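Local coordinates for phiAB6 tailspike (Unidentified phage, PDB 5JS4), which probably binds and fragments the exopolysaccharide of Acinetobacter baumannii as a trimeric beta-helical phage tailspike, at residues E679-S684 with Y688-G693; Y637-V642 with F711-T716; T587-K592 with N625-V630; K695-W698 with A704-D707. All blocks are in the same frame, centred on the assembly; numbering follows the deposited sequence.

Interaction 1: residues E679-S684 with Y688-G693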
loop_
_atom_site.group_PDB
_atom_site.type_symbol
_atom_site.label_atom_id
_atom_site.label_comp_id
_atom_site.label_asym_id
_atom_site.label_seq_id
_atom_site.Cartn_x
_atom_site.Cartn_y
_atom_site.Cartn_z
ATOM N N GLU A 679 -9.450 50.181 37.530
ATOM C CA GLU A 679 -10.029 48.958 38.072
ATOM C C GLU A 679 -11.303 48.549 37.336
ATOM O O GLU A 679 -11.963 49.377 36.715
ATOM C CB GLU A 679 -10.297 49.135 39.569
ATOM C CG GLU A 679 -9.015 49.386 40.354
ATOM C CD GLU A 679 -9.170 49.187 41.848
ATOM O OE1 GLU A 679 -10.029 49.867 42.457
ATOM O OE2 GLU A 679 -8.417 48.361 42.415
ATOM N N THR A 680 -11.623 47.260 37.395
ATOM C CA THR A 680 -12.880 46.734 36.846
ATOM C C THR A 680 -14.023 46.873 37.848
ATOM O O THR A 680 -15.176 47.063 37.465
ATOM C CB THR A 680 -12.747 45.248 36.481
ATOM O OG1 THR A 680 -12.130 44.545 37.566
ATOM C CG2 THR A 680 -11.910 45.076 35.215
ATOM N N TYR A 681 -13.684 46.714 39.122
ATOM C CA TYR A 681 -14.580 46.958 40.255
ATOM C C TYR A 681 -13.709 47.463 41.404
ATOM O O TYR A 681 -12.491 47.281 41.387
ATOM C CB TYR A 681 -15.333 45.683 40.660
ATOM C CG TYR A 681 -14.443 44.488 40.937
ATOM C CD1 TYR A 681 -13.863 44.296 42.188
ATOM C CD2 TYR A 681 -14.182 43.547 39.946
ATOM C CE1 TYR A 681 -13.044 43.209 42.439
ATOM C CE2 TYR A 681 -13.360 42.459 40.186
ATOM C CZ TYR A 681 -12.795 42.292 41.432
ATOM O OH TYR A 681 -11.979 41.213 41.678
ATOM N N ALA A 682 -14.325 48.086 42.401
ATOM C CA ALA A 682 -13.582 48.681 43.512
ATOM C C ALA A 682 -12.677 47.653 44.192
ATOM O O ALA A 682 -13.157 46.653 44.719
ATOM C CB ALA A 682 -14.544 49.288 44.522
ATOM N N GLY A 683 -11.369 47.906 44.163
ATOM C CA GLY A 683 -10.381 47.019 44.776
ATOM C C GLY A 683 -9.853 45.898 43.890
ATOM O O GLY A 683 -9.003 45.120 44.322
ATOM N N SER A 684 -10.331 45.818 42.648
ATOM C CA SER A 684 -9.972 44.709 41.758
ATOM C C SER A 684 -8.460 44.595 41.567
ATOM O O SER A 684 -7.916 43.491 41.544
ATOM C CB SER A 684 -10.658 44.848 40.397
ATOM O OG SER A 684 -10.118 45.911 39.625
ATOM N N TYR A 688 -6.641 42.027 43.896
ATOM C CA TYR A 688 -6.603 40.842 43.030
ATOM C C TYR A 688 -5.795 41.020 41.739
ATOM O O TYR A 688 -5.798 40.135 40.886
ATOM C CB TYR A 688 -8.030 40.395 42.708
ATOM C CG TYR A 688 -8.855 40.171 43.954
ATOM C CD1 TYR A 688 -8.578 39.108 44.804
ATOM C CD2 TYR A 688 -9.886 41.041 44.298
ATOM C CE1 TYR A 688 -9.318 38.905 45.959
ATOM C CE2 TYR A 688 -10.631 40.849 45.451
ATOM C CZ TYR A 688 -10.341 39.780 46.275
ATOM O OH TYR A 688 -11.080 39.580 47.423
ATOM N N THR A 689 -5.081 42.139 41.630
ATOM C CA THR A 689 -4.323 42.505 40.415
ATOM C C THR A 689 -5.126 42.327 39.120
ATOM O O THR A 689 -4.595 41.895 38.098
ATOM C CB THR A 689 -2.952 41.778 40.301
ATOM O OG1 THR A 689 -3.133 40.358 40.263
ATOM C CG2 THR A 689 -2.041 42.159 41.455
ATOM N N GLU A 690 -6.410 42.671 39.168
ATOM C CA GLU A 690 -7.234 42.725 37.971
ATOM C C GLU A 690 -7.479 44.182 37.591
ATOM O O GLU A 690 -7.834 45.003 38.441
ATOM C CB GLU A 690 -8.567 42.005 38.179
ATOM C CG GLU A 690 -9.482 42.126 36.973
ATOM C CD GLU A 690 -10.746 41.313 37.112
ATOM O OE1 GLU A 690 -10.639 40.074 37.212
ATOM O OE2 GLU A 690 -11.838 41.921 37.106
ATOM N N ALA A 691 -7.277 44.507 36.315
ATOM C CA ALA A 691 -7.499 45.862 35.830
ATOM C C ALA A 691 -8.238 45.853 34.501
ATOM O O ALA A 691 -8.152 44.896 33.729
ATOM C CB ALA A 691 -6.180 46.610 35.699
ATOM N N ALA A 692 -8.984 46.926 34.265
ATOM C CA ALA A 692 -9.617 47.176 32.980
ATOM C C ALA A 692 -8.612 47.777 32.001
ATOM O O ALA A 692 -8.694 47.557 30.792
ATOM C CB ALA A 692 -10.793 48.119 33.157
ATOM N N GLY A 693 -7.680 48.550 32.544
ATOM C CA GLY A 693 -6.696 49.273 31.749
ATOM C C GLY A 693 -5.809 50.088 32.666
ATOM O O GLY A 693 -5.645 49.753 33.842
HETATM O O HOH W 1 -11.645 39.400 39.732
#

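Interaction 2: residues Y637-V642 with F711-T716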
loop_
_atom_site.group_PDB
_atom_site.type_symbol
_atom_site.label_atom_id
_atom_site.label_comp_id
_atom_site.label_asym_id
_atom_site.label_seq_id
_atom_site.Cartn_x
_atom_site.Cartn_y
_atom_site.Cartn_z
ATOM N N TYR A 637 -3.794 60.323 30.041
ATOM C CA TYR A 637 -4.299 59.473 28.970
ATOM C C TYR A 637 -4.827 58.178 29.549
ATOM O O TYR A 637 -4.241 57.644 30.482
ATOM C CB TYR A 637 -3.175 59.205 27.957
ATOM C CG TYR A 637 -2.770 60.486 27.283
ATOM C CD1 TYR A 637 -1.941 61.401 27.926
ATOM C CD2 TYR A 637 -3.282 60.828 26.039
ATOM C CE1 TYR A 637 -1.609 62.606 27.339
ATOM C CE2 TYR A 637 -2.955 62.030 25.445
ATOM C CZ TYR A 637 -2.125 62.918 26.099
ATOM O OH TYR A 637 -1.799 64.115 25.515
ATOM N N ARG A 638 -5.936 57.686 29.008
ATOM C CA ARG A 638 -6.477 56.394 29.411
ATOM C C ARG A 638 -6.210 55.366 28.331
ATOM O O ARG A 638 -6.594 55.563 27.180
ATOM C CB ARG A 638 -7.990 56.468 29.641
ATOM C CG ARG A 638 -8.426 57.374 30.776
ATOM C CD ARG A 638 -9.868 57.086 31.175
ATOM N NE ARG A 638 -10.793 57.286 30.066
ATOM C CZ ARG A 638 -11.408 58.432 29.768
ATOM N NH1 ARG A 638 -11.211 59.529 30.492
ATOM N NH2 ARG A 638 -12.233 58.479 28.726
ATOM N N VAL A 639 -5.541 54.281 28.713
ATOM C CA VAL A 639 -5.478 53.068 27.909
ATOM C C VAL A 639 -6.678 52.255 28.378
ATOM O O VAL A 639 -6.626 51.584 29.415
ATOM C CB VAL A 639 -4.151 52.306 28.114
ATOM C CG1 VAL A 639 -4.090 51.083 27.215
ATOM C CG2 VAL A 639 -2.962 53.223 27.860
ATOM N N GLU A 640 -7.771 52.356 27.626
ATOM C CA GLU A 640 -9.090 51.949 28.111
ATOM C C GLU A 640 -9.782 50.953 27.199
ATOM O O GLU A 640 -9.504 50.880 26.001
ATOM C CB GLU A 640 -9.991 53.176 28.273
ATOM C CG GLU A 640 -10.240 53.938 26.981
ATOM C CD GLU A 640 -11.319 54.994 27.108
ATOM O OE1 GLU A 640 -11.523 55.524 28.219
ATOM O OE2 GLU A 640 -11.955 55.300 26.081
ATOM N N ARG A 641 -10.720 50.219 27.786
ATOM C CA ARG A 641 -11.544 49.272 27.054
ATOM C C ARG A 641 -12.648 50.004 26.309
ATOM O O ARG A 641 -13.303 50.894 26.862
ATOM C CB ARG A 641 -12.181 48.267 28.007
ATOM C CG ARG A 641 -11.168 47.491 28.819
ATOM C CD ARG A 641 -11.790 46.327 29.563
ATOM N NE ARG A 641 -12.759 46.758 30.572
ATOM C CZ ARG A 641 -13.401 45.935 31.399
ATOM N NH1 ARG A 641 -13.202 44.623 31.337
ATOM N NH2 ARG A 641 -14.260 46.431 32.284
ATOM N N VAL A 642 -12.855 49.623 25.057
ATOM C CA VAL A 642 -13.990 50.131 24.297
ATOM C C VAL A 642 -15.243 49.317 24.619
ATOM O O VAL A 642 -15.168 48.240 25.218
ATOM C CB VAL A 642 -13.718 50.135 22.783
ATOM C CG1 VAL A 642 -12.442 50.905 22.472
ATOM C CG2 VAL A 642 -13.641 48.722 22.229
ATOM N N PHE A 711 2.591 58.775 21.243
ATOM C CA PHE A 711 3.401 57.888 22.072
ATOM C C PHE A 711 2.866 56.465 22.029
ATOM O O PHE A 711 1.690 56.232 21.758
ATOM C CB PHE A 711 3.494 58.390 23.523
ATOM C CG PHE A 711 2.197 58.321 24.291
ATOM C CD1 PHE A 711 1.300 59.374 24.247
ATOM C CD2 PHE A 711 1.887 57.213 25.076
ATOM C CE1 PHE A 711 0.110 59.323 24.958
ATOM C CE2 PHE A 711 0.700 57.159 25.787
ATOM C CZ PHE A 711 -0.188 58.215 25.728
ATOM N N THR A 712 3.754 55.527 22.326
ATOM C CA THR A 712 3.478 54.105 22.306
ATOM C C THR A 712 3.368 53.577 23.732
ATOM O O THR A 712 4.016 54.097 24.641
ATOM C CB THR A 712 4.637 53.375 21.599
ATOM O OG1 THR A 712 4.691 53.801 20.231
ATOM C CG2 THR A 712 4.496 51.858 21.662
ATOM N N VAL A 713 2.532 52.559 23.909
ATOM C CA VAL A 713 2.570 51.722 25.107
ATOM C C VAL A 713 2.690 50.259 24.692
ATOM O O VAL A 713 2.250 49.863 23.610
ATOM C CB VAL A 713 1.336 51.920 26.024
ATOM C CG1 VAL A 713 1.148 53.389 26.355
ATOM C CG2 VAL A 713 0.073 51.338 25.412
ATOM N N ALA A 714 3.285 49.457 25.569
ATOM C CA ALA A 714 3.345 48.015 25.391
ATOM C C ALA A 714 2.916 47.389 26.703
ATOM O O ALA A 714 3.371 47.805 27.765
ATOM C CB ALA A 714 4.750 47.571 25.019
ATOM N N PHE A 715 2.024 46.411 26.638
ATOM C CA PHE A 715 1.552 45.760 27.855
ATOM C C PHE A 715 1.106 44.336 27.599
ATOM O O PHE A 715 0.850 43.940 26.456
ATOM C CB PHE A 715 0.437 46.582 28.526
ATOM C CG PHE A 715 -0.848 46.653 27.740
ATOM C CD1 PHE A 715 -0.970 47.507 26.651
ATOM C CD2 PHE A 715 -1.955 45.897 28.120
ATOM C CE1 PHE A 715 -2.157 47.588 25.939
ATOM C CE2 PHE A 715 -3.145 45.977 27.413
ATOM C CZ PHE A 715 -3.245 46.821 26.322
ATOM N N THR A 716 1.044 43.563 28.682
ATOM C CA THR A 716 0.543 42.200 28.630
ATOM C C THR A 716 -0.706 42.084 29.494
ATOM O O THR A 716 -0.871 42.831 30.460
ATOM C CB THR A 716 1.588 41.176 29.101
ATOM O OG1 THR A 716 1.873 41.367 30.492
ATOM C CG2 THR A 716 2.871 41.305 28.295
#

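Interaction 3: residues T587-K592 with N625-V630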
loop_
_atom_site.group_PDB
_atom_site.type_symbol
_atom_site.label_atom_id
_atom_site.label_comp_id
_atom_site.label_asym_id
_atom_site.label_seq_id
_atom_site.Cartn_x
_atom_site.Cartn_y
_atom_site.Cartn_z
ATOM N N THR A 587 -3.255 32.625 23.378
ATOM C CA THR A 587 -4.677 32.799 23.614
ATOM C C THR A 587 -5.100 34.115 22.985
ATOM O O THR A 587 -4.293 34.820 22.379
ATOM C CB THR A 587 -4.995 32.840 25.117
ATOM O OG1 THR A 587 -4.517 34.070 25.673
ATOM C CG2 THR A 587 -4.370 31.656 25.850
ATOM N N LYS A 588 -6.367 34.469 23.140
ATOM C CA LYS A 588 -6.822 35.772 22.685
ATOM C C LYS A 588 -6.130 36.934 23.397
ATOM O O LYS A 588 -6.072 38.037 22.857
ATOM C CB LYS A 588 -8.326 35.901 22.867
ATOM C CG LYS A 588 -9.127 35.245 21.767
ATOM C CD LYS A 588 -10.600 35.499 21.995
ATOM C CE LYS A 588 -11.418 35.170 20.771
ATOM N NZ LYS A 588 -12.853 35.281 21.141
ATOM N N LEU A 589 -5.622 36.688 24.604
ATOM C CA LEU A 589 -5.087 37.748 25.454
ATOM C C LEU A 589 -3.592 37.654 25.767
ATOM O O LEU A 589 -3.050 38.579 26.360
ATOM C CB LEU A 589 -5.873 37.800 26.768
ATOM C CG LEU A 589 -7.333 38.228 26.617
ATOM C CD1 LEU A 589 -8.061 38.023 27.932
ATOM C CD2 LEU A 589 -7.433 39.676 26.165
ATOM N N SER A 590 -2.934 36.568 25.371
ATOM C CA SER A 590 -1.540 36.339 25.767
ATOM C C SER A 590 -0.750 35.560 24.726
ATOM O O SER A 590 -1.207 34.531 24.236
ATOM C CB SER A 590 -1.505 35.572 27.092
ATOM O OG SER A 590 -0.176 35.336 27.528
ATOM N N ARG A 591 0.450 36.049 24.420
ATOM C CA ARG A 591 1.402 35.322 23.592
ATOM C C ARG A 591 2.727 35.233 24.339
ATOM O O ARG A 591 3.358 36.256 24.619
ATOM C CB ARG A 591 1.604 36.006 22.236
ATOM C CG ARG A 591 2.425 35.193 21.243
ATOM C CD ARG A 591 1.622 34.027 20.703
ATOM N NE ARG A 591 2.280 33.230 19.668
ATOM C CZ ARG A 591 2.853 32.042 19.845
ATOM N NH1 ARG A 591 2.938 31.482 21.048
ATOM N NH2 ARG A 591 3.363 31.404 18.799
ATOM N N LYS A 592 3.117 34.005 24.684
ATOM C CA LYS A 592 4.338 33.738 25.443
ATOM C C LYS A 592 5.006 32.465 24.953
ATOM O O LYS A 592 4.369 31.622 24.314
ATOM C CB LYS A 592 4.024 33.556 26.933
ATOM C CG LYS A 592 3.465 34.778 27.641
ATOM C CD LYS A 592 2.908 34.431 29.016
ATOM C CE LYS A 592 3.978 33.933 29.972
ATOM N NZ LYS A 592 3.423 33.738 31.343
ATOM N N ASN A 625 -7.110 44.972 20.133
ATOM C CA ASN A 625 -7.747 43.921 20.919
ATOM C C ASN A 625 -8.814 44.441 21.881
ATOM O O ASN A 625 -9.071 43.824 22.915
ATOM C CB ASN A 625 -6.671 43.147 21.703
ATOM C CG ASN A 625 -7.053 41.709 21.978
ATOM O OD1 ASN A 625 -8.014 41.183 21.417
ATOM N ND2 ASN A 625 -6.280 41.052 22.842
ATOM N N GLY A 626 -9.430 45.571 21.537
ATOM C CA GLY A 626 -10.452 46.182 22.388
ATOM C C GLY A 626 -9.968 47.279 23.315
ATOM O O GLY A 626 -10.753 47.797 24.108
ATOM N N TRP A 627 -8.681 47.622 23.236
ATOM C CA TRP A 627 -8.122 48.766 23.955
ATOM C C TRP A 627 -7.750 49.888 22.988
ATOM O O TRP A 627 -7.261 49.630 21.889
ATOM C CB TRP A 627 -6.880 48.361 24.763
ATOM C CG TRP A 627 -7.209 47.677 26.052
ATOM C CD1 TRP A 627 -7.394 48.269 27.265
ATOM C CD2 TRP A 627 -7.406 46.276 26.253
ATOM N NE1 TRP A 627 -7.688 47.323 28.217
ATOM C CE2 TRP A 627 -7.709 46.090 27.622
ATOM C CE3 TRP A 627 -7.360 45.158 25.414
ATOM C CZ2 TRP A 627 -7.962 44.829 28.168
ATOM C CZ3 TRP A 627 -7.611 43.905 25.956
ATOM C CH2 TRP A 627 -7.913 43.754 27.324
ATOM N N LYS A 628 -7.987 51.125 23.415
ATOM C CA LYS A 628 -7.529 52.319 22.697
ATOM C C LYS A 628 -6.983 53.315 23.706
ATOM O O LYS A 628 -7.218 53.180 24.910
ATOM C CB LYS A 628 -8.664 52.957 21.886
ATOM C CG LYS A 628 -9.805 53.514 22.717
ATOM C CD LYS A 628 -10.797 54.255 21.836
ATOM C CE LYS A 628 -11.949 54.808 22.648
ATOM N NZ LYS A 628 -12.888 55.576 21.786
ATOM N N ILE A 629 -6.262 54.317 23.216
ATOM C CA ILE A 629 -5.729 55.363 24.077
ATOM C C ILE A 629 -6.450 56.659 23.767
ATOM O O ILE A 629 -6.509 57.076 22.609
ATOM C CB ILE A 629 -4.212 55.570 23.891
ATOM C CG1 ILE A 629 -3.479 54.231 24.013
ATOM C CG2 ILE A 629 -3.704 56.585 24.909
ATOM C CD1 ILE A 629 -1.974 54.312 23.845
ATOM N N VAL A 630 -6.991 57.290 24.805
ATOM C CA VAL A 630 -7.667 58.572 24.659
ATOM C C VAL A 630 -7.124 59.572 25.664
ATOM O O VAL A 630 -6.682 59.202 26.757
ATOM C CB VAL A 630 -9.197 58.452 24.835
ATOM C CG1 VAL A 630 -9.783 57.536 23.774
ATOM C CG2 VAL A 630 -9.556 57.960 26.228
#

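Interaction 4: residues K695-W698 with A704-D707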
loop_
_atom_site.group_PDB
_atom_site.type_symbol
_atom_site.label_atom_id
_atom_site.label_comp_id
_atom_site.label_asym_id
_atom_site.label_seq_id
_atom_site.Cartn_x
_atom_site.Cartn_y
_atom_site.Cartn_z
ATOM N N LYS A 695 -3.962 54.378 33.184
ATOM C CA LYS A 695 -3.716 55.750 32.777
ATOM C C LYS A 695 -2.222 55.992 32.676
ATOM O O LYS A 695 -1.445 55.433 33.450
ATOM C CB LYS A 695 -4.309 56.737 33.781
ATOM C CG LYS A 695 -5.825 56.675 33.898
ATOM C CD LYS A 695 -6.352 57.834 34.730
ATOM C CE LYS A 695 -7.861 57.764 34.912
ATOM N NZ LYS A 695 -8.368 58.909 35.719
ATOM N N VAL A 696 -1.842 56.828 31.711
ATOM C CA VAL A 696 -0.477 57.310 31.563
ATOM C C VAL A 696 -0.490 58.812 31.802
ATOM O O VAL A 696 -1.294 59.529 31.199
ATOM C CB VAL A 696 0.075 57.025 30.156
ATOM C CG1 VAL A 696 1.523 57.492 30.042
ATOM C CG2 VAL A 696 -0.038 55.546 29.828
ATOM N N PHE A 697 0.389 59.270 32.687
ATOM C CA PHE A 697 0.547 60.681 33.027
ATOM C C PHE A 697 1.893 61.134 32.488
ATOM O O PHE A 697 2.903 60.486 32.750
ATOM C CB PHE A 697 0.548 60.883 34.547
ATOM C CG PHE A 697 -0.758 60.551 35.224
ATOM C CD1 PHE A 697 -1.179 59.232 35.354
ATOM C CD2 PHE A 697 -1.548 61.559 35.763
ATOM C CE1 PHE A 697 -2.376 58.930 35.990
ATOM C CE2 PHE A 697 -2.740 61.260 36.405
ATOM C CZ PHE A 697 -3.152 59.946 36.511
ATOM N N TRP A 698 1.905 62.239 31.748
ATOM C CA TRP A 698 3.129 62.790 31.170
ATOM C C TRP A 698 3.442 64.162 31.744
ATOM O O TRP A 698 2.567 65.026 31.798
ATOM C CB TRP A 698 2.979 62.945 29.661
ATOM C CG TRP A 698 2.980 61.678 28.876
ATOM C CD1 TRP A 698 1.906 61.060 28.307
ATOM C CD2 TRP A 698 4.122 60.886 28.539
ATOM N NE1 TRP A 698 2.305 59.932 27.636
ATOM C CE2 TRP A 698 3.664 59.797 27.770
ATOM C CE3 TRP A 698 5.492 60.990 28.813
ATOM C CZ2 TRP A 698 4.524 58.823 27.266
ATOM C CZ3 TRP A 698 6.345 60.018 28.315
ATOM C CH2 TRP A 698 5.862 58.951 27.554
ATOM N N ALA A 704 5.340 69.607 35.294
ATOM C CA ALA A 704 4.009 70.043 34.867
ATOM C C ALA A 704 3.448 69.083 33.825
ATOM O O ALA A 704 4.172 68.616 32.947
ATOM C CB ALA A 704 4.067 71.449 34.297
ATOM N N LEU A 705 2.151 68.807 33.919
ATOM C CA LEU A 705 1.484 67.925 32.965
ATOM C C LEU A 705 1.592 68.485 31.545
ATOM O O LEU A 705 1.387 69.682 31.327
ATOM C CB LEU A 705 0.022 67.718 33.365
ATOM C CG LEU A 705 -0.140 66.850 34.620
ATOM C CD1 LEU A 705 -1.501 67.062 35.266
ATOM C CD2 LEU A 705 0.076 65.379 34.294
ATOM N N VAL A 706 1.941 67.613 30.600
ATOM C CA VAL A 706 2.139 67.991 29.192
ATOM C C VAL A 706 1.554 66.932 28.271
ATOM O O VAL A 706 1.478 65.766 28.636
ATOM C CB VAL A 706 3.631 68.163 28.823
ATOM C CG1 VAL A 706 4.223 69.373 29.517
ATOM C CG2 VAL A 706 4.434 66.901 29.120
ATOM N N ASP A 707 1.170 67.347 27.064
ATOM C CA ASP A 707 0.540 66.461 26.090
ATOM C C ASP A 707 1.471 66.100 24.941
ATOM O O ASP A 707 1.743 66.936 24.083
ATOM C CB ASP A 707 -0.711 67.133 25.516
ATOM C CG ASP A 707 -1.827 67.222 26.521
ATOM O OD1 ASP A 707 -2.159 66.176 27.115
ATOM O OD2 ASP A 707 -2.373 68.328 26.720
#

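Interaction 1: residues E679-S684 with Y688-G693
Thr680 and Glu690 meet at about a right angle, the threonine hydroxyl running into the end of an extended carboxylate chain. Thr680 OG1 donates over 2.7 Å to Glu690 OE2, which accepts on its anti lone pair, the one turned away from OE1. The reach of the glutamate follows from its torsions: CG stands anti to the backbone N (chi1 176°) and the chain stays straight beyond it. The Tyr681 ring crosses the same carboxylate, the two planes 78° apart, with Tyr681 CE2 3.5 Å from Glu690 OE2. A water then links Tyr681 OH with the other oxygen, donating to Glu690 OE1, so both carboxylate oxygens are engaged. Farther out, Tyr681 OH sits 3.4 Å from Tyr688 CD2, and these two side chains also cross nearly perpendicularly.

Ser684 bonds to the backbone of Glu690. Its OG donates to Glu690 O (2.7 Å) from above the carbonyl plane and accepts from Thr680 N, while Glu690 N returns a nearly straight bond to Ser684 O (2.9 Å, 168° at the hydrogen). Ser684 CB lies over the centre of the Tyr681 ring, inside a type II turn from Tyr681 to Ser684. Glu679 OE1 takes the N-H of Gly683, and its OE2 takes those of Trp685 and Thr686, which ties the start of the helix to the turn.

The connection leaves strand 672-678, passes through helix 684-688 and enters the antiparallel strand 690-699, where Ala692 and Gly693 both face Ile678 in a classic beta bulge. Thr680 and Ala692 pack on Arg641 of strand 636-641, and Glu679 touches Leu665 of the second subunit.

Interaction 2: residues Y637-V642 with F711-T716
Tyr637, near the start of strand 636-641, presents its ring face to the edge of Phe711. Phe711 CE1 stands over that face, off-centre on the ring, and the ring planes are 81° apart with centroids 5.2 Å from each other: a T-shaped pair. The nearest atoms are Tyr637 CG and Phe711 CZ at 3.8 Å. With chi1 at 68°, Phe711 CG is flanked by both its own backbone N and its carbonyl carbon, and the ring is carried across toward the tyrosine.

Two residues on, Val639 again points at the opposing strand and divides its methyl groups between two partners. Its CG2 meets Val713 CG2 at 4.3 Å, whereas its CG1, anti to the backbone N, approaches Phe715 CE1 at 4.2 Å as the two side chains run antiparallel alongside each other.

No hydrogen bond joins the two segments. Their axes approach to 10.4 Å and cross at -46°, so the contact lies in the core between two facing antiparallel sheets, a beta-sandwich-like packing made through side chains. Strand 636-641 pairs with 627-633 and 690-699, while strand 708-715 lies between 602-615 and 654-661. Leu612 of strand 602-615 packs against both Val639 and Val713, and Trp698 and Phe694 of strand 690-699 place ring contacts on Phe711 and Phe715.

Interaction 3: residues T587-K592 with N625-V630
The indole of Trp627 receives Leu589 at its edge: Leu589 CD2 lies near the ring plane, 4.2 Å from Trp627 CZ3. The second flat group, the Asn625 amide, is used through its nitrogen. Asn625 ND2 donates to Lys588 O over 3.0 Å with 151° at the hydrogen. The bond misses both the amide plane and the carbonyl plane by just under 20°. Asn625 CG stands roughly anti to the backbone N (chi1 -152°), which carries the amide out toward the loop.

Leu589 CD2 also touches that nitrogen, 3.8 Å from Asn625 ND2, the two side chains crossing at about a right angle. One branch of the leucine therefore spans both the amide and the indole. The loop that offers Lys588 O is shaped by an ST turn, Thr587 OG1 accepting from Leu589 N at 3.0 Å. Lys588 O has a second partner, Thr595 OG1 of the third subunit, so this carbonyl takes part in the trimer interface too.

The contact joins the turn between strands 579-586 and 591-597 to the start of strand 627-633, each in a different sheet. Asn625 also packs on Met610 of strand 602-615, and Trp627 NE1 bonds Ala692 O of strand 690-699.

Interaction 4: residues K695-W698 with A704-D707
A short loop folds back beside the end of strand 690-699 before the chain enters strand 708-715, and Val706 is tied there to Trp698 by one backbone hydrogen bond. Val706 N donates to Trp698 O over 2.9 Å with 164° at the hydrogen. The same oxygen receives a CA-H contact from Leu705 CA at 3.3 Å, so two consecutive loop residues converge on it.

Side chains flank this point. Leu705 CD2 comes within 3.5 Å of Trp698 O and reaches the edge of the Phe697 ring, near its plane, at 4.4 Å from Phe697 CD2. Val706 CG2, placed between its own backbone N and carbonyl carbon, lies 4.2 Å from Trp698 CB. The indole itself leads away from the loop, and Val696 CG1 lies over one of its faces, off-centre, 3.4 Å above the plane.

At the end of the loop, Asp707 forms a salt bridge with Lys631 and accepts from Gly635 N, which ties this end to residues 631-635. Chemically, then, one backbone hydrogen bond is the polar link between the two segments, while Leu705 CD2 and Val706 CG2 lie beside the carbonyl that accepts it and add thin apolar contacts.

In the fold
All four contacts lie in the C-terminal part of the chain, with centres about 49 to 70 Å from the chain centre. Interaction 2, between the two sheets, is nearest to interaction 3, with centres about 9 Å apart; strands 627-633 and 636-641 are paired between them, for instance through Glu640 N and Lys628 O. Interaction 4 lies about 14 Å from interaction 2, centre to centre, and meets it where Tyr637 O accepts from Val696 N. Interaction 1, its centre about 16 Å from that of interaction 3, continues along strand 690-699 into interaction 4. His598 of the third subunit, bonded to Lys588 of interaction 3, belongs with Tyr580 and Tyr596 to a set of residues that line a malonic acid pocket.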